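Local coordinates for protein terminal oxygenase component of carbazole 1,9a-dioxygenase (Nocardioides aromaticivorans, PDB 3GCF) that probably acts as the iron-containing oxygenase that adds dioxygen to carbazole, using electrons passed from a Rieske [2Fe-2S] cluster to a mononuclear iron, at residues A38-E43 with E299-L304; E67-A72 with D104-R109; L167-T172 with D328-F333; N183-T188 with V229-S234; T188-H193 with Y208-A213. One frame throughout, in Å; residues are numbered along the deposited sequence.

Interaction 1: A38-E43 with E299-L304; sequences AAFDHE and EYFQVL
F40, whose ring packs against F301 and V303, is pinned at its backbone by its own segment: F40 N donates to E43 OE2 over 2.9 Å, nearly straight at 167° but arriving from above the carboxylate plane. The other oxygen, E43 OE1, pairs with R170, so this one carboxylate links the short 3-10 turn at 41-43 to a strand of the catalytic sheet. Both phenylalanines hold CG anti to the carbonyl carbon (chi1 -72° in each), and the two side chains run past each other, pointing oppositely. The rings meet obliquely, F40 CZ lying 4.0 Å from F301 CD2. Further along, V303 CG2 sits at the edge of the F40 ring, 4.2 Å from CE1. F301 points its own rim at the facing backbone, with CZ 3.6 Å from A38 C and CE2 3.9 Å from A39 N, both close to the ring plane. With an alanine here, the F40 ring and the A38-A39 backbone would probably lose their shared apolar partner, and a gap would open between them. A38 and A39 form a classic beta bulge opposite V139. The contact sets strand 34-40, an outermost strand of the Rieske sheet, against strand 298-307 of the catalytic domain, flanked by strands 164-173 and 285-292, the latter supplying F289 and V291 beside F301.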
# COMPACT_ATOMS: atom_id res chain seq x y z
N ALA A 38 15.73 17.05 15.96
CA ALA A 38 14.36 17.00 15.44
C ALA A 38 14.19 17.93 14.25
O ALA A 38 13.47 17.62 13.30
CB ALA A 38 13.37 17.41 16.54
N ALA A 39 14.87 19.06 14.29
CA ALA A 39 14.76 20.04 13.23
C ALA A 39 15.83 21.10 13.42
O ALA A 39 16.62 21.03 14.36
CB ALA A 39 13.38 20.70 13.29
N PHE A 40 15.84 22.08 12.53
CA PHE A 40 16.79 23.17 12.63
C PHE A 40 16.06 24.34 13.28
O PHE A 40 14.87 24.56 13.03
CB PHE A 40 17.31 23.54 11.24
CG PHE A 40 18.24 22.52 10.68
CD1 PHE A 40 19.58 22.50 11.08
CD2 PHE A 40 17.77 21.53 9.83
CE1 PHE A 40 20.43 21.49 10.63
CE2 PHE A 40 18.62 20.51 9.38
CZ PHE A 40 19.95 20.49 9.79
N ASP A 41 16.77 25.06 14.13
CA ASP A 41 16.19 26.18 14.84
C ASP A 41 15.49 27.20 13.94
O ASP A 41 14.42 27.72 14.28
CB ASP A 41 17.26 26.89 15.67
CG ASP A 41 16.67 27.87 16.66
OD1 ASP A 41 15.81 27.47 17.46
OD2 ASP A 41 17.08 29.05 16.63
N HIS A 42 16.07 27.47 12.78
CA HIS A 42 15.48 28.45 11.87
C HIS A 42 14.20 27.99 11.17
O HIS A 42 13.59 28.75 10.42
CB HIS A 42 16.53 28.92 10.86
CG HIS A 42 17.61 29.76 11.47
ND1 HIS A 42 18.66 30.29 10.75
CD2 HIS A 42 17.79 30.17 12.75
CE1 HIS A 42 19.44 30.98 11.55
NE2 HIS A 42 18.94 30.93 12.78
N GLU A 43 13.78 26.76 11.42
CA GLU A 43 12.54 26.25 10.84
C GLU A 43 11.38 26.73 11.69
O GLU A 43 10.22 26.64 11.29
CB GLU A 43 12.52 24.72 10.83
CG GLU A 43 13.46 24.04 9.86
CD GLU A 43 13.28 22.53 9.86
OE1 GLU A 43 12.15 22.07 9.58
OE2 GLU A 43 14.25 21.81 10.16
N GLU A 299 15.30 9.92 9.58
CA GLU A 299 15.52 11.29 9.15
C GLU A 299 17.02 11.49 9.09
O GLU A 299 17.73 11.38 10.10
CB GLU A 299 14.90 12.28 10.14
CG GLU A 299 14.91 13.72 9.65
CD GLU A 299 13.89 13.98 8.54
OE1 GLU A 299 13.20 13.03 8.12
OE2 GLU A 299 13.78 15.14 8.10
N TYR A 300 17.50 11.78 7.89
CA TYR A 300 18.92 11.97 7.63
C TYR A 300 19.29 13.45 7.74
O TYR A 300 18.83 14.27 6.96
CB TYR A 300 19.22 11.42 6.23
CG TYR A 300 20.60 11.65 5.66
CD1 TYR A 300 21.75 11.54 6.45
CD2 TYR A 300 20.77 11.92 4.30
CE1 TYR A 300 23.03 11.68 5.89
CE2 TYR A 300 22.03 12.06 3.73
CZ TYR A 300 23.15 11.94 4.53
OH TYR A 300 24.39 12.09 3.95
N PHE A 301 20.10 13.78 8.75
CA PHE A 301 20.56 15.16 8.95
C PHE A 301 22.00 15.26 8.46
O PHE A 301 22.82 14.38 8.73
CB PHE A 301 20.57 15.55 10.44
CG PHE A 301 19.20 15.76 11.05
CD1 PHE A 301 18.36 14.69 11.30
CD2 PHE A 301 18.79 17.04 11.42
CE1 PHE A 301 17.12 14.88 11.93
CE2 PHE A 301 17.54 17.25 12.04
CZ PHE A 301 16.71 16.16 12.30
N GLN A 302 22.31 16.33 7.74
CA GLN A 302 23.66 16.57 7.27
C GLN A 302 23.99 17.96 7.79
O GLN A 302 23.30 18.91 7.45
CB GLN A 302 23.73 16.57 5.75
CG GLN A 302 23.48 15.23 5.10
CD GLN A 302 23.14 15.37 3.64
OE1 GLN A 302 22.06 15.84 3.29
NE2 GLN A 302 24.06 14.97 2.78
N VAL A 303 25.03 18.07 8.61
CA VAL A 303 25.39 19.37 9.18
C VAL A 303 26.86 19.67 8.96
O VAL A 303 27.74 18.89 9.35
CB VAL A 303 25.10 19.42 10.70
CG1 VAL A 303 25.20 20.86 11.21
CG2 VAL A 303 23.72 18.85 10.99
N LEU A 304 27.13 20.81 8.34
CA LEU A 304 28.50 21.22 8.06
C LEU A 304 28.99 22.22 9.10
O LEU A 304 28.28 23.16 9.46
CB LEU A 304 28.57 21.82 6.65
CG LEU A 304 28.15 20.86 5.53
CD1 LEU A 304 28.39 21.51 4.18
CD2 LEU A 304 28.92 19.55 5.63

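Interaction 2: E67-A72 with D104-R109; sequences EVKAIA and DLDDGR
K69 carries its CG anti to the carbonyl carbon (chi1 -48°) and then bends at both chi2 and chi3, folding the chain over L105 and bringing its amine to D106. The salt bridge that results is 3.1 Å from K69 NZ to D106 OD1, the oxygen being met nearly along its C-O axis. Lower on the same lysine, CG rests 3.8 Å from L105 CD1. The other methyl of that leucine serves I71: L105 CD2 lies 3.9 Å from I71 CG2, the two side chains running nearly perpendicular. This is the Rieske domain, where strand 67-72 of the sheet faces the turn joining strands 101-104 and 110-113; the cluster itself lies about 11 Å from the I71 side chain. Two Asx turns shape that turn. D104 OD1 accepts from D106 N at 2.7 Å, and D107 OD1 from R109 N at 2.8 Å. Within the second of these, G108 has a positive phi, which favours glycine, and its CA comes 4.3 Å from I71 CD1. A water beside the lysine lies 2.7 Å from L105 O and is more weakly bound to A70 O, while L105 also packs on T62 of strand 57-64.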
# COMPACT_ATOMS: atom_id res chain seq x y z
N GLU A 67 11.13 30.53 22.98
CA GLU A 67 11.66 29.20 23.27
C GLU A 67 10.97 28.08 22.52
O GLU A 67 9.74 28.04 22.44
CB GLU A 67 11.58 28.93 24.76
CG GLU A 67 12.52 29.78 25.58
CD GLU A 67 12.21 29.70 27.06
OE1 GLU A 67 11.92 28.58 27.54
OE2 GLU A 67 12.26 30.75 27.73
N VAL A 68 11.76 27.17 21.98
CA VAL A 68 11.23 26.03 21.25
C VAL A 68 10.69 25.03 22.26
O VAL A 68 11.37 24.66 23.22
CB VAL A 68 12.33 25.35 20.39
CG1 VAL A 68 11.77 24.11 19.69
CG2 VAL A 68 12.86 26.33 19.36
N LYS A 69 9.45 24.60 22.06
CA LYS A 69 8.82 23.65 22.95
C LYS A 69 8.46 22.38 22.18
O LYS A 69 8.17 22.44 20.99
CB LYS A 69 7.54 24.25 23.55
CG LYS A 69 7.68 25.67 24.11
CD LYS A 69 8.71 25.75 25.23
CE LYS A 69 8.34 24.85 26.40
NZ LYS A 69 9.35 24.92 27.50
N ALA A 70 8.48 21.25 22.86
CA ALA A 70 8.13 19.98 22.24
C ALA A 70 7.05 19.29 23.07
O ALA A 70 7.23 19.04 24.26
CB ALA A 70 9.35 19.08 22.12
N ILE A 71 5.93 18.98 22.42
CA ILE A 71 4.82 18.31 23.09
C ILE A 71 4.31 17.17 22.22
O ILE A 71 4.47 17.20 21.00
CB ILE A 71 3.67 19.32 23.39
CG1 ILE A 71 2.56 18.63 24.19
CG2 ILE A 71 3.10 19.88 22.09
CD1 ILE A 71 1.66 19.62 24.93
N ALA A 72 3.73 16.15 22.83
CA ALA A 72 3.21 15.02 22.08
C ALA A 72 2.16 15.50 21.08
O ALA A 72 1.26 16.28 21.43
CB ALA A 72 2.62 13.99 23.02
N ASP A 104 -0.78 23.28 28.49
CA ASP A 104 0.33 24.13 28.90
C ASP A 104 1.58 23.47 28.33
O ASP A 104 1.87 22.31 28.64
CB ASP A 104 0.41 24.17 30.43
CG ASP A 104 1.53 25.06 30.94
OD1 ASP A 104 2.69 24.90 30.50
OD2 ASP A 104 1.25 25.92 31.80
N LEU A 105 2.33 24.18 27.49
CA LEU A 105 3.52 23.59 26.90
C LEU A 105 4.62 23.23 27.90
O LEU A 105 5.39 22.31 27.66
CB LEU A 105 4.09 24.51 25.82
CG LEU A 105 3.23 24.71 24.57
CD1 LEU A 105 3.95 25.66 23.62
CD2 LEU A 105 2.99 23.37 23.88
N ASP A 106 4.69 23.95 29.02
CA ASP A 106 5.73 23.67 30.00
C ASP A 106 5.60 22.35 30.73
O ASP A 106 6.60 21.73 31.07
CB ASP A 106 5.83 24.81 31.02
CG ASP A 106 6.36 26.09 30.42
OD1 ASP A 106 7.23 26.01 29.53
OD2 ASP A 106 5.92 27.18 30.85
N ASP A 107 4.37 21.90 30.98
CA ASP A 107 4.18 20.65 31.70
C ASP A 107 3.18 19.70 31.04
O ASP A 107 2.89 18.64 31.57
CB ASP A 107 3.73 20.93 33.14
CG ASP A 107 2.42 21.69 33.21
OD1 ASP A 107 1.68 21.69 32.20
OD2 ASP A 107 2.12 22.29 34.27
N GLY A 108 2.65 20.10 29.89
CA GLY A 108 1.71 19.25 29.18
C GLY A 108 0.34 19.04 29.80
O GLY A 108 -0.47 18.26 29.28
N ARG A 109 0.07 19.74 30.89
CA ARG A 109 -1.21 19.63 31.59
C ARG A 109 -2.36 20.32 30.86
O ARG A 109 -2.17 21.35 30.22
CB ARG A 109 -1.10 20.23 32.99
CG ARG A 109 -0.23 19.44 33.97
CD ARG A 109 -1.09 18.63 34.93
NE ARG A 109 -1.05 17.20 34.63
CZ ARG A 109 -1.89 16.31 35.15
NH1 ARG A 109 -2.84 16.69 35.98
NH2 ARG A 109 -1.78 15.03 34.82
O HOH W 1 6.68 21.58 25.37

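Interaction 3: L167-T172 with D328-F333; sequences LGIRRT and DALHGF
R171, its side chain about 10 Å from the iron, reaches from strand 164-173, an outermost strand of the catalytic sheet within this chain, to L330 and H331 at the C-terminal end of helix 311-331. Its CB points at the helix, and CG sits between the backbone N and the carbonyl carbon (chi1 80°). The chain runs extended to CD, then bends at chi3 and lays the guanidinium beside the H331 ring, the two planes 54° apart. CZ comes 3.9 Å from H331 ND1, while H331 CE1 stands over one guanidinium face. NH1 lies 3.7 Å from that same ND1, but its salt bridge is to D335. NH2, at the tip, donates to L330 O over 3.0 Å; the oxygen is near the guanidinium plane, the donor 41° above the carbonyl plane. Q302 OE1 also takes NH2. Two residues earlier, I169 CD1 fills the corner, 4.0 Å from L330 CB and 3.8 Å from H331 NE2. L330 O receives a second bond from Q302 NE2, and D335 OD1 is shared by R171 and H331. A carbonyl at a helix's C-terminal end tends to be electron-rich, so the arginine is likely to be favoured there.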
# COMPACT_ATOMS: atom_id res chain seq x y z
N LEU A 167 25.63 24.62 9.69
CA LEU A 167 24.51 24.76 8.78
C LEU A 167 24.23 23.38 8.21
O LEU A 167 25.15 22.63 7.89
CB LEU A 167 24.88 25.73 7.65
CG LEU A 167 25.15 27.17 8.08
CD1 LEU A 167 25.83 27.92 6.95
CD2 LEU A 167 23.84 27.85 8.49
N GLY A 168 22.95 23.04 8.09
CA GLY A 168 22.62 21.73 7.55
C GLY A 168 21.22 21.62 6.99
O GLY A 168 20.48 22.60 6.90
N ILE A 169 20.86 20.40 6.59
CA ILE A 169 19.54 20.11 6.05
C ILE A 169 19.18 18.73 6.56
O ILE A 169 20.02 18.01 7.10
CB ILE A 169 19.53 20.08 4.51
CG1 ILE A 169 20.54 19.04 4.00
CG2 ILE A 169 19.83 21.47 3.96
CD1 ILE A 169 20.52 18.83 2.52
N ARG A 170 17.91 18.37 6.40
CA ARG A 170 17.43 17.06 6.83
C ARG A 170 16.46 16.59 5.77
O ARG A 170 15.88 17.40 5.05
CB ARG A 170 16.73 17.14 8.19
CG ARG A 170 15.47 18.02 8.22
CD ARG A 170 14.97 18.20 9.66
NE ARG A 170 13.78 19.04 9.76
CZ ARG A 170 12.53 18.59 9.75
NH1 ARG A 170 12.29 17.28 9.64
NH2 ARG A 170 11.52 19.43 9.87
N ARG A 171 16.30 15.27 5.67
CA ARG A 171 15.39 14.69 4.71
C ARG A 171 15.03 13.30 5.22
O ARG A 171 15.74 12.74 6.06
CB ARG A 171 16.04 14.59 3.33
CG ARG A 171 16.97 13.39 3.17
CD ARG A 171 17.69 13.39 1.82
NE ARG A 171 18.94 14.14 1.86
CZ ARG A 171 19.71 14.34 0.80
NH1 ARG A 171 19.36 13.86 -0.38
NH2 ARG A 171 20.85 15.02 0.92
N THR A 172 13.94 12.76 4.70
CA THR A 172 13.46 11.43 5.07
C THR A 172 14.07 10.39 4.14
O THR A 172 14.18 10.63 2.94
CB THR A 172 11.92 11.38 4.95
OG1 THR A 172 11.35 12.34 5.85
CG2 THR A 172 11.40 9.98 5.29
N ASP A 328 25.97 21.31 -4.17
CA ASP A 328 27.09 20.63 -4.83
C ASP A 328 27.59 19.43 -4.04
O ASP A 328 28.06 18.46 -4.62
CB ASP A 328 28.26 21.59 -5.06
CG ASP A 328 27.97 22.63 -6.13
OD1 ASP A 328 26.95 22.50 -6.84
OD2 ASP A 328 28.78 23.58 -6.27
N ALA A 329 27.48 19.48 -2.71
CA ALA A 329 27.96 18.37 -1.90
C ALA A 329 26.87 17.61 -1.14
O ALA A 329 26.69 16.41 -1.35
CB ALA A 329 29.02 18.87 -0.92
N LEU A 330 26.13 18.29 -0.26
CA LEU A 330 25.10 17.59 0.50
C LEU A 330 24.13 16.85 -0.42
O LEU A 330 23.57 15.83 -0.04
CB LEU A 330 24.37 18.57 1.45
CG LEU A 330 25.31 19.25 2.46
CD1 LEU A 330 24.48 19.93 3.55
CD2 LEU A 330 26.25 18.23 3.11
N HIS A 331 23.95 17.36 -1.63
CA HIS A 331 23.10 16.69 -2.61
C HIS A 331 23.99 16.04 -3.68
O HIS A 331 23.94 14.82 -3.88
CB HIS A 331 22.14 17.67 -3.29
CG HIS A 331 20.99 18.08 -2.43
ND1 HIS A 331 20.07 17.17 -1.93
CD2 HIS A 331 20.64 19.28 -1.92
CE1 HIS A 331 19.21 17.80 -1.15
NE2 HIS A 331 19.53 19.08 -1.12
N GLY A 332 24.81 16.85 -4.34
CA GLY A 332 25.68 16.37 -5.40
C GLY A 332 26.56 15.18 -5.05
O GLY A 332 26.89 14.37 -5.92
N PHE A 333 26.96 15.08 -3.79
CA PHE A 333 27.79 13.97 -3.37
C PHE A 333 26.99 12.91 -2.62
O PHE A 333 27.05 11.73 -2.96
CB PHE A 333 28.94 14.45 -2.46
CG PHE A 333 29.90 13.35 -2.07
CD1 PHE A 333 30.97 13.02 -2.89
CD2 PHE A 333 29.69 12.61 -0.91
CE1 PHE A 333 31.83 11.97 -2.56
CE2 PHE A 333 30.54 11.56 -0.56
CZ PHE A 333 31.62 11.23 -1.40

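Interaction 4: N183-T188 with V229-S234; sequences NGFDTT and VLDRLS
F185 and D231 come in from opposite sides and meet obliquely, ring and carboxylate planes 26° apart. D231 OD1 lies 3.4 Å from F185 CZ and OD2 3.5 Å from CE1, so both oxygens pack on the outer carbons of the ring. V229 stands nearly square to the F185 side chain, its CB 3.9 Å from F185 CZ, and V229 O approaches that carbon obliquely at 3.6 Å. T187 adds a methyl to the far side of the aspartate: CG2 is 3.2 Å from D231 OD2 and 3.8 Å from L233 CD2. That methyl is delivered by placing OG1 between the backbone N and the carbonyl carbon (chi1 70°), which lets the hydroxyl bond to F210 O at the same time. C365 of helix 364-376 packs on both F185 and D231.

Just past F185 the chain is shaped by D186, whose OD1 accepts from T188 N over 3.0 Å in an Asx turn. Its second oxygen bonds to H99 NE2 of the second subunit, and H99 binds that subunit's [2Fe-2S] cluster. D186 O accepts from H189 ND1, next to the iron, which helps fix the rotation of the H189 ring. An aspartate bridging two histidines across a subunit boundary in this way is characteristic of Rieske oxygenases, where it probably provides the route for electrons from the cluster of one subunit to the mononuclear iron of the next.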
# COMPACT_ATOMS: atom_id res chain seq x y z
N ASN A 183 25.94 3.05 6.59
CA ASN A 183 26.26 3.53 5.25
C ASN A 183 27.19 4.74 5.38
O ASN A 183 28.02 5.00 4.51
CB ASN A 183 24.99 3.92 4.49
CG ASN A 183 25.25 4.87 3.33
OD1 ASN A 183 24.97 6.06 3.42
ND2 ASN A 183 25.80 4.34 2.25
N GLY A 184 27.03 5.47 6.48
CA GLY A 184 27.88 6.62 6.72
C GLY A 184 29.25 6.19 7.20
O GLY A 184 30.26 6.70 6.75
N PHE A 185 29.27 5.22 8.11
CA PHE A 185 30.50 4.69 8.71
C PHE A 185 31.00 3.45 7.96
O PHE A 185 31.20 2.40 8.56
CB PHE A 185 30.22 4.34 10.18
CG PHE A 185 31.45 4.12 11.00
CD1 PHE A 185 32.46 5.08 11.05
CD2 PHE A 185 31.60 2.96 11.75
CE1 PHE A 185 33.59 4.88 11.84
CE2 PHE A 185 32.73 2.75 12.54
CZ PHE A 185 33.73 3.71 12.58
N ASP A 186 31.19 3.59 6.65
CA ASP A 186 31.62 2.48 5.81
C ASP A 186 32.77 3.01 4.96
O ASP A 186 32.57 3.91 4.14
CB ASP A 186 30.45 2.04 4.92
CG ASP A 186 30.77 0.82 4.09
OD1 ASP A 186 31.85 0.79 3.46
OD2 ASP A 186 29.93 -0.09 4.03
N THR A 187 33.97 2.47 5.15
CA THR A 187 35.15 2.97 4.43
C THR A 187 35.40 2.49 3.00
O THR A 187 36.31 2.99 2.33
CB THR A 187 36.44 2.73 5.26
OG1 THR A 187 36.73 1.33 5.31
CG2 THR A 187 36.26 3.24 6.68
N THR A 188 34.60 1.54 2.51
CA THR A 188 34.79 1.09 1.13
C THR A 188 33.56 1.33 0.24
O THR A 188 33.62 1.11 -0.97
CB THR A 188 35.19 -0.41 1.07
OG1 THR A 188 34.16 -1.23 1.65
CG2 THR A 188 36.49 -0.64 1.82
N VAL A 229 33.41 4.96 17.81
CA VAL A 229 34.50 4.29 17.14
C VAL A 229 35.12 5.25 16.13
O VAL A 229 34.42 5.93 15.39
CB VAL A 229 34.00 3.03 16.41
CG1 VAL A 229 35.18 2.22 15.91
CG2 VAL A 229 33.13 2.20 17.35
N LEU A 230 36.45 5.31 16.11
CA LEU A 230 37.15 6.21 15.20
C LEU A 230 38.06 5.47 14.22
O LEU A 230 38.86 4.61 14.63
CB LEU A 230 37.97 7.21 16.01
CG LEU A 230 38.81 8.32 15.35
CD1 LEU A 230 40.03 7.72 14.68
CD2 LEU A 230 37.98 9.08 14.36
N ASP A 231 37.94 5.80 12.94
CA ASP A 231 38.77 5.21 11.89
C ASP A 231 39.86 6.23 11.55
O ASP A 231 39.55 7.34 11.11
CB ASP A 231 37.96 4.91 10.62
CG ASP A 231 36.96 3.78 10.79
OD1 ASP A 231 36.98 3.09 11.84
OD2 ASP A 231 36.16 3.57 9.85
N ARG A 232 41.12 5.87 11.74
CA ARG A 232 42.22 6.78 11.43
C ARG A 232 42.63 6.58 9.97
O ARG A 232 43.70 6.06 9.67
CB ARG A 232 43.41 6.49 12.36
CG ARG A 232 43.12 6.80 13.82
CD ARG A 232 44.41 6.92 14.62
NE ARG A 232 44.29 7.95 15.65
CZ ARG A 232 43.78 7.73 16.86
NH1 ARG A 232 43.35 6.52 17.18
NH2 ARG A 232 43.68 8.73 17.73
N LEU A 233 41.76 7.03 9.07
CA LEU A 233 41.98 6.87 7.64
C LEU A 233 43.31 7.38 7.08
O LEU A 233 43.95 6.69 6.28
CB LEU A 233 40.82 7.52 6.86
CG LEU A 233 39.40 7.01 7.17
CD1 LEU A 233 38.41 7.74 6.28
CD2 LEU A 233 39.30 5.51 6.95
N SER A 234 43.73 8.57 7.50
CA SER A 234 44.97 9.16 6.99
C SER A 234 46.26 8.59 7.57
O SER A 234 47.33 8.82 7.01
CB SER A 234 44.97 10.67 7.23
OG SER A 234 44.94 10.93 8.62

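Interaction 5: T188-H193 with Y208-A213; sequences THIFMH and YGFVPA. With FE2 (Fe (II) ion), chain P.
I190 lays its CD1 against the F210 ring, 3.6 Å from CE2, the isoleucine lying across the phenylalanine side chain. It belongs to the 3-10 turn that carries both histidines of the facial triad, the set of two histidines and one carboxylate that holds the iron. The same methyl reaches G209 CA at 3.6 Å, and I190 CG1, set between the backbone N and the carbonyl carbon (chi1 63°), lies 3.3 Å from Y208 O. A glycine in its place would probably take the apolar contact from the F210 ring and G209 CA and open a gap between the turn bearing the iron ligands and strand 209-212. On one flank, T188 CG2 approaches F210 O at 3.6 Å. On another, F191 turns its ring edge to Y208, CD1 4.2 Å from Y208 CB, with L251 of strand 248-252 packing on both.

H189 and H193 carry the iron: H189 NE2 and H193 NE2 each bind it at 2.1 Å; D337 is the third protein ligand, and two waters also coordinate. H193 is backed by its own neighbour, M192 CG standing 4.0 Å above the centre of the H193 ring.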
# COMPACT_ATOMS: atom_id res chain seq x y z
N THR A 188 34.60 1.54 2.51
CA THR A 188 34.79 1.09 1.13
C THR A 188 33.56 1.33 0.24
O THR A 188 33.62 1.11 -0.97
CB THR A 188 35.19 -0.41 1.07
OG1 THR A 188 34.16 -1.23 1.65
CG2 THR A 188 36.49 -0.64 1.82
N HIS A 189 32.46 1.80 0.82
CA HIS A 189 31.27 2.06 0.02
C HIS A 189 31.49 3.28 -0.88
O HIS A 189 30.74 3.50 -1.83
CB HIS A 189 30.05 2.33 0.92
CG HIS A 189 29.85 3.78 1.24
ND1 HIS A 189 30.60 4.46 2.17
CD2 HIS A 189 29.00 4.70 0.70
CE1 HIS A 189 30.23 5.73 2.20
NE2 HIS A 189 29.26 5.90 1.32
N ILE A 190 32.53 4.07 -0.59
CA ILE A 190 32.80 5.28 -1.36
C ILE A 190 33.06 5.02 -2.84
O ILE A 190 33.12 5.95 -3.65
CB ILE A 190 33.96 6.10 -0.76
CG1 ILE A 190 35.26 5.30 -0.80
CG2 ILE A 190 33.60 6.51 0.68
CD1 ILE A 190 36.44 6.05 -0.17
N PHE A 191 33.20 3.74 -3.17
CA PHE A 191 33.39 3.31 -4.55
C PHE A 191 32.23 3.89 -5.37
O PHE A 191 32.44 4.44 -6.45
CB PHE A 191 33.37 1.78 -4.60
CG PHE A 191 33.29 1.20 -5.98
CD1 PHE A 191 34.35 1.34 -6.88
CD2 PHE A 191 32.16 0.48 -6.39
CE1 PHE A 191 34.28 0.78 -8.16
CE2 PHE A 191 32.09 -0.09 -7.67
CZ PHE A 191 33.15 0.06 -8.55
N MET A 192 31.02 3.78 -4.83
CA MET A 192 29.81 4.25 -5.51
C MET A 192 29.75 5.76 -5.74
O MET A 192 28.93 6.23 -6.53
CB MET A 192 28.56 3.82 -4.73
CG MET A 192 28.18 4.76 -3.59
SD MET A 192 26.63 4.32 -2.77
CE MET A 192 25.45 4.77 -4.04
N HIS A 193 30.62 6.52 -5.07
CA HIS A 193 30.63 7.97 -5.22
C HIS A 193 31.64 8.48 -6.25
O HIS A 193 31.69 9.67 -6.54
CB HIS A 193 30.96 8.66 -3.89
CG HIS A 193 29.94 8.45 -2.82
ND1 HIS A 193 28.61 8.78 -2.98
CD2 HIS A 193 30.06 7.99 -1.55
CE1 HIS A 193 27.96 8.53 -1.86
NE2 HIS A 193 28.82 8.06 -0.97
N TYR A 208 38.77 4.91 -4.09
CA TYR A 208 37.62 4.04 -4.26
C TYR A 208 37.29 3.36 -2.93
O TYR A 208 36.22 2.79 -2.75
CB TYR A 208 37.89 2.97 -5.32
CG TYR A 208 38.07 3.53 -6.71
CD1 TYR A 208 37.24 4.56 -7.18
CD2 TYR A 208 39.05 3.03 -7.57
CE1 TYR A 208 37.39 5.07 -8.47
CE2 TYR A 208 39.20 3.54 -8.86
CZ TYR A 208 38.36 4.56 -9.30
OH TYR A 208 38.52 5.10 -10.56
N GLY A 209 38.24 3.43 -2.00
CA GLY A 209 38.04 2.83 -0.69
C GLY A 209 39.25 2.96 0.22
O GLY A 209 40.35 3.28 -0.24
N PHE A 210 39.04 2.72 1.51
CA PHE A 210 40.11 2.77 2.51
C PHE A 210 40.14 1.39 3.16
O PHE A 210 39.13 0.92 3.67
CB PHE A 210 39.81 3.81 3.59
CG PHE A 210 39.87 5.23 3.10
CD1 PHE A 210 41.09 5.90 3.01
CD2 PHE A 210 38.70 5.90 2.76
CE1 PHE A 210 41.14 7.22 2.59
CE2 PHE A 210 38.74 7.23 2.34
CZ PHE A 210 39.97 7.89 2.25
N VAL A 211 41.31 0.76 3.16
CA VAL A 211 41.46 -0.56 3.75
C VAL A 211 42.37 -0.49 4.98
O VAL A 211 43.47 0.06 4.91
CB VAL A 211 42.07 -1.55 2.73
CG1 VAL A 211 42.25 -2.93 3.37
CG2 VAL A 211 41.17 -1.64 1.51
N PRO A 212 41.92 -1.03 6.13
CA PRO A 212 42.71 -1.01 7.37
C PRO A 212 44.10 -1.56 7.07
O PRO A 212 44.23 -2.66 6.53
CB PRO A 212 41.92 -1.92 8.30
CG PRO A 212 40.49 -1.73 7.83
CD PRO A 212 40.64 -1.74 6.34
N ALA A 213 45.14 -0.81 7.44
CA ALA A 213 46.52 -1.22 7.18
C ALA A 213 47.21 -1.84 8.39
O ALA A 213 48.24 -2.51 8.24
CB ALA A 213 47.33 -0.02 6.68
FE FE2 P . 28.31 7.78 1.08
O HOH W 2 29.62 9.16 1.90
O HOH W 3 27.81 7.50 3.01

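How the interactions relate
From the N terminus, residues 38-43 open the longest loop, which interaction 1 closes at 299-304, tying the Rieske domain to the catalytic one. Interaction 2 opens and closes wholly within it, inside the Rieske domain. Interaction 3 starts at 167-172 but closes at 328-333, beyond 304, so it crosses interaction 1; their strands 164-173 and 298-307 are sheet neighbours, probably hydrogen-bonded through L304 N to L167 O and Y300 N to R171 O. Interaction 4 lies within both loops, connecting the end of helix 177-184 to strand 228-231. Interaction 5 is enclosed in turn by interaction 4, shares T188 with it and reaches the iron. These last two also touch the second subunit.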